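Mambaquaretin-1 (Dendroaspis angusticeps, PDB 5M4V) selectively antagonises the vasopressin type 2 receptor and is a green mamba venom toxin of the Kunitz family. Local coordinates at residues P2-L7 with N43-L48. Residues are numbered along the deposited sequence; the frame is centred on the assembly and turned at random. Where two conformers were deposited one is given.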
ATOM      1  N   PRO A   2       1.441 -12.525  -2.620  1.00 12.65           N
ATOM      2  CA  PRO A   2       2.168 -12.061  -3.770  1.00 12.72           C
ATOM      3  C   PRO A   2       3.446 -11.327  -3.365  1.00 13.48           C
ATOM      4  O   PRO A   2       3.457 -10.540  -2.423  1.00 13.17           O
ATOM      5  CB  PRO A   2       1.190 -11.112  -4.476  1.00 14.35           C
ATOM      6  CG  PRO A   2      -0.155 -11.645  -4.095  1.00 14.38           C
ATOM      7  CD  PRO A   2       0.044 -12.071  -2.673  1.00 12.91           C
ATOM      8  N   SER A   3       4.524 -11.512  -4.155  1.00 16.38           N
ATOM      9  CA  SER A   3       5.797 -10.907  -3.772  1.00 17.58           C
ATOM     10  C   SER A   3       5.728  -9.350  -3.754  1.00 14.87           C
ATOM     11  O   SER A   3       6.451  -8.731  -3.006  1.00 15.84           O
ATOM     12  CB  SER A   3       6.929 -11.398  -4.521  1.00 21.66           C
ATOM     13  OG  SER A   3       6.645 -11.087  -5.828  1.00 26.24           O
ATOM     14  N   PHE A   4       4.843  -8.744  -4.579  1.00 13.90           N
ATOM     15  CA  PHE A   4       4.784  -7.292  -4.604  1.00 14.26           C
ATOM     16  C   PHE A   4       4.230  -6.708  -3.298  1.00 12.20           C
ATOM     17  O   PHE A   4       4.464  -5.512  -3.020  1.00 12.96           O
ATOM     18  CB  PHE A   4       4.015  -6.699  -5.807  1.00 15.42           C
ATOM     19  CG  PHE A   4       2.547  -7.008  -5.850  1.00 12.49           C
ATOM     20  CD1 PHE A   4       1.653  -6.234  -5.172  1.00 13.72           C
ATOM     21  CD2 PHE A   4       2.051  -7.950  -6.672  1.00 17.10           C
ATOM     22  CE1 PHE A   4       0.311  -6.527  -5.268  1.00 17.00           C
ATOM     23  CE2 PHE A   4       0.785  -8.232  -6.759  1.00 20.60           C
ATOM     24  CZ  PHE A   4      -0.134  -7.572  -6.063  1.00 18.24           C
ATOM     25  N   CYS A   5       3.556  -7.522  -2.480  1.00 11.78           N
ATOM     26  CA  CYS A   5       3.184  -7.067  -1.165  1.00 11.04           C
ATOM     27  C   CYS A   5       4.379  -6.625  -0.332  1.00 11.96           C
ATOM     28  O   CYS A   5       4.238  -5.810   0.576  1.00 12.82           O
ATOM     29  CB  CYS A   5       2.470  -8.196  -0.441  1.00 11.75           C
ATOM     30  SG  CYS A   5       0.888  -8.717  -1.187  1.00 12.09           S
ATOM     31  N   ASN A   6       5.552  -7.234  -0.635  1.00 12.36           N
ATOM     32  CA  ASN A   6       6.745  -6.961   0.105  1.00 13.66           C
ATOM     33  C   ASN A   6       7.516  -5.771  -0.401  1.00 14.82           C
ATOM     34  O   ASN A   6       8.534  -5.417   0.189  1.00 17.53           O
ATOM     35  CB  ASN A   6       7.637  -8.189   0.095  1.00 16.57           C
ATOM     36  CG  ASN A   6       6.968  -9.381   0.732  1.00 16.49           C
ATOM     37  OD1 ASN A   6       6.249  -9.258   1.729  1.00 18.50           O
ATOM     38  ND2 ASN A   6       7.146 -10.544   0.127  1.00 19.78           N
ATOM     39  N   LEU A   7       7.051  -5.093  -1.439  1.00 13.15           N
ATOM     40  CA  LEU A   7       7.692  -3.844  -1.857  1.00 13.34           C
ATOM     41  C   LEU A   7       7.483  -2.825  -0.761  1.00 12.76           C
ATOM     42  O   LEU A   7       6.506  -2.795  -0.028  1.00 13.24           O
ATOM     43  CB  LEU A   7       7.027  -3.313  -3.145  1.00 13.96           C
ATOM     44  CG  LEU A   7       7.273  -4.135  -4.402  1.00 15.70           C
ATOM     45  CD1 LEU A   7       6.389  -3.627  -5.498  1.00 17.94           C
ATOM     46  CD2 LEU A   7       8.765  -4.025  -4.784  1.00 20.15           C
ATOM     47  N   ASN A  43       2.491  -1.995  -4.147  1.00 10.70           N
ATOM     48  CA  ASN A  43       2.012  -2.201  -2.781  1.00 10.03           C
ATOM     49  C   ASN A  43       1.179  -0.974  -2.343  1.00  9.88           C
ATOM     50  O   ASN A  43       1.575  -0.169  -1.501  1.00 10.36           O
ATOM     51  CB  ASN A  43       3.162  -2.454  -1.859  1.00 10.49           C
ATOM     52  CG  ASN A  43       2.720  -2.747  -0.433  1.00 10.52           C
ATOM     53  OD1 ASN A  43       1.559  -3.049  -0.189  1.00 10.50           O
ATOM     54  ND2 ASN A  43       3.655  -2.634   0.502  1.00 11.72           N
ATOM     55  N   ARG A  44       0.012  -0.870  -2.986  0.50 10.13           N
ATOM     56  CA  ARG A  44      -0.829   0.280  -2.795  0.50 10.51           C
ATOM     57  C   ARG A  44      -2.248  -0.141  -3.183  0.50 10.29           C
ATOM     58  O   ARG A  44      -2.473  -0.632  -4.288  0.50 11.75           O
ATOM     59  CB  ARG A  44      -0.404   1.453  -3.661  0.50 11.47           C
ATOM     60  CG  ARG A  44      -1.298   2.654  -3.543  0.50 13.63           C
ATOM     61  CD  ARG A  44      -0.950   3.873  -4.290  0.50 15.29           C
ATOM     62  NE  ARG A  44      -1.353   3.801  -5.682  0.50 14.29           N
ATOM     63  CZ  ARG A  44      -0.484   3.578  -6.654  0.50 14.22           C
ATOM     64  NH1 ARG A  44       0.777   3.379  -6.338  0.50 15.83           N
ATOM     65  NH2 ARG A  44      -0.818   3.647  -7.938  0.50 18.34           N
ATOM     66  N   PHE A  45      -3.197   0.138  -2.297  1.00 10.07           N
ATOM     67  CA  PHE A  45      -4.567  -0.310  -2.452  1.00 10.87           C
ATOM     68  C   PHE A  45      -5.505   0.806  -2.065  1.00 10.95           C
ATOM     69  O   PHE A  45      -5.259   1.572  -1.140  1.00 11.94           O
ATOM     70  CB  PHE A  45      -4.836  -1.537  -1.573  1.00 11.05           C
ATOM     71  CG  PHE A  45      -3.875  -2.634  -1.820  1.00 10.75           C
ATOM     72  CD1 PHE A  45      -4.069  -3.556  -2.818  1.00 13.34           C
ATOM     73  CD2 PHE A  45      -2.677  -2.726  -1.122  1.00 10.92           C
ATOM     74  CE1 PHE A  45      -3.173  -4.541  -3.103  1.00 14.27           C
ATOM     75  CE2 PHE A  45      -1.752  -3.715  -1.386  1.00 11.69           C
ATOM     76  CZ  PHE A  45      -2.022  -4.625  -2.386  1.00 13.05           C
ATOM     77  N   SER A  46      -6.661   0.881  -2.731  0.77 12.39           N
ATOM     78  CA  SER A  46      -7.628   1.951  -2.434  0.77 14.39           C
ATOM     79  C   SER A  46      -8.469   1.633  -1.223  0.77 13.42           C
ATOM     80  O   SER A  46      -9.096   2.558  -0.673  0.77 15.72           O
ATOM     81  CB  SER A  46      -8.554   2.286  -3.634  0.77 17.86           C
ATOM     82  OG  SER A  46      -9.289   1.071  -3.904  0.77 23.00           O
ATOM     83  N   THR A  47      -8.561   0.369  -0.809  1.00 11.95           N
ATOM     84  CA  THR A  47      -9.332   0.014   0.350  1.00 12.41           C
ATOM     85  C   THR A  47      -8.551  -0.957   1.228  1.00 11.57           C
ATOM     86  O   THR A  47      -7.697  -1.699   0.758  1.00 11.36           O
ATOM     87  CB  THR A  47     -10.660  -0.575   0.001  1.00 14.23           C
ATOM     88  OG1 THR A  47     -10.471  -1.876  -0.563  1.00 15.83           O
ATOM     89  CG2 THR A  47     -11.537   0.258  -0.890  1.00 15.62           C
ATOM     90  N   LEU A  48      -8.889  -0.943   2.506  1.00 11.34           N
ATOM     91  CA  LEU A  48      -8.293  -1.858   3.488  1.00 10.62           C
ATOM     92  C   LEU A  48      -8.629  -3.288   3.104  1.00 11.27           C
ATOM     93  O   LEU A  48      -7.768  -4.180   3.162  1.00 11.13           O
ATOM     94  CB  LEU A  48      -8.781  -1.471   4.865  1.00 11.27           C
ATOM     95  CG  LEU A  48      -8.315  -2.369   6.038  1.00 11.04           C
ATOM     96  CD1 LEU A  48      -6.804  -2.464   6.093  1.00 11.93           C
ATOM     97  CD2 LEU A  48      -8.877  -1.793   7.303  1.00 12.00           C
TER
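Cys5 and Asn43 bring the two backbones closest, their CA atoms 5.3 Å apart, where the 3-10 turn of residues 3-6 meets the start of segment 43-48, which runs into helix 48-55 through its N-cap, Thr47. Asn43, buried, does most of the joining. Its CG stands anti to the backbone N (chi1 -177°), which sends the amide into the turn's C-terminal end. There ND2 donates to Leu7 O at 2.9 Å. The bond is moderately bent (N-H...O 152°) and comes in somewhat off the carbonyl plane. Cys5 O also lies near, 3.2 Å from Asn43 ND2, but at too poor an angle to count as a second bond. One carbon back from the amide, Asn43 CB packs 3.5 Å from Phe4 O, a carbonyl already taking the turn's own bond from Leu7 N, and 4.2 Å from Leu7 CB. The other end of the carboxamide, OD1, accepts from Tyr23 N of strand 18-24, so bonds at both polar atoms hold the amide's rotation and tie three parts of the chain together. Two residues on from Asn43, the Phe45 side chain crosses that of Phe4 at a slant, the ring planes inclined by about 31°: Phe4 CE1 comes 4.2 Å from Phe45 CZ, which sits at the edge of the Phe4 ring and near its plane. Both rings also rest on Thr54 of helix 48-55, while Cys5, turned away from segment 43-48, is disulfide-bonded to Cys55 of that helix. An N-terminal 3-10 turn linked by disulfide to the C-terminal helix, with a buried asparagine bridging turn and central hairpin, is characteristic of the Kunitz/BPTI fold.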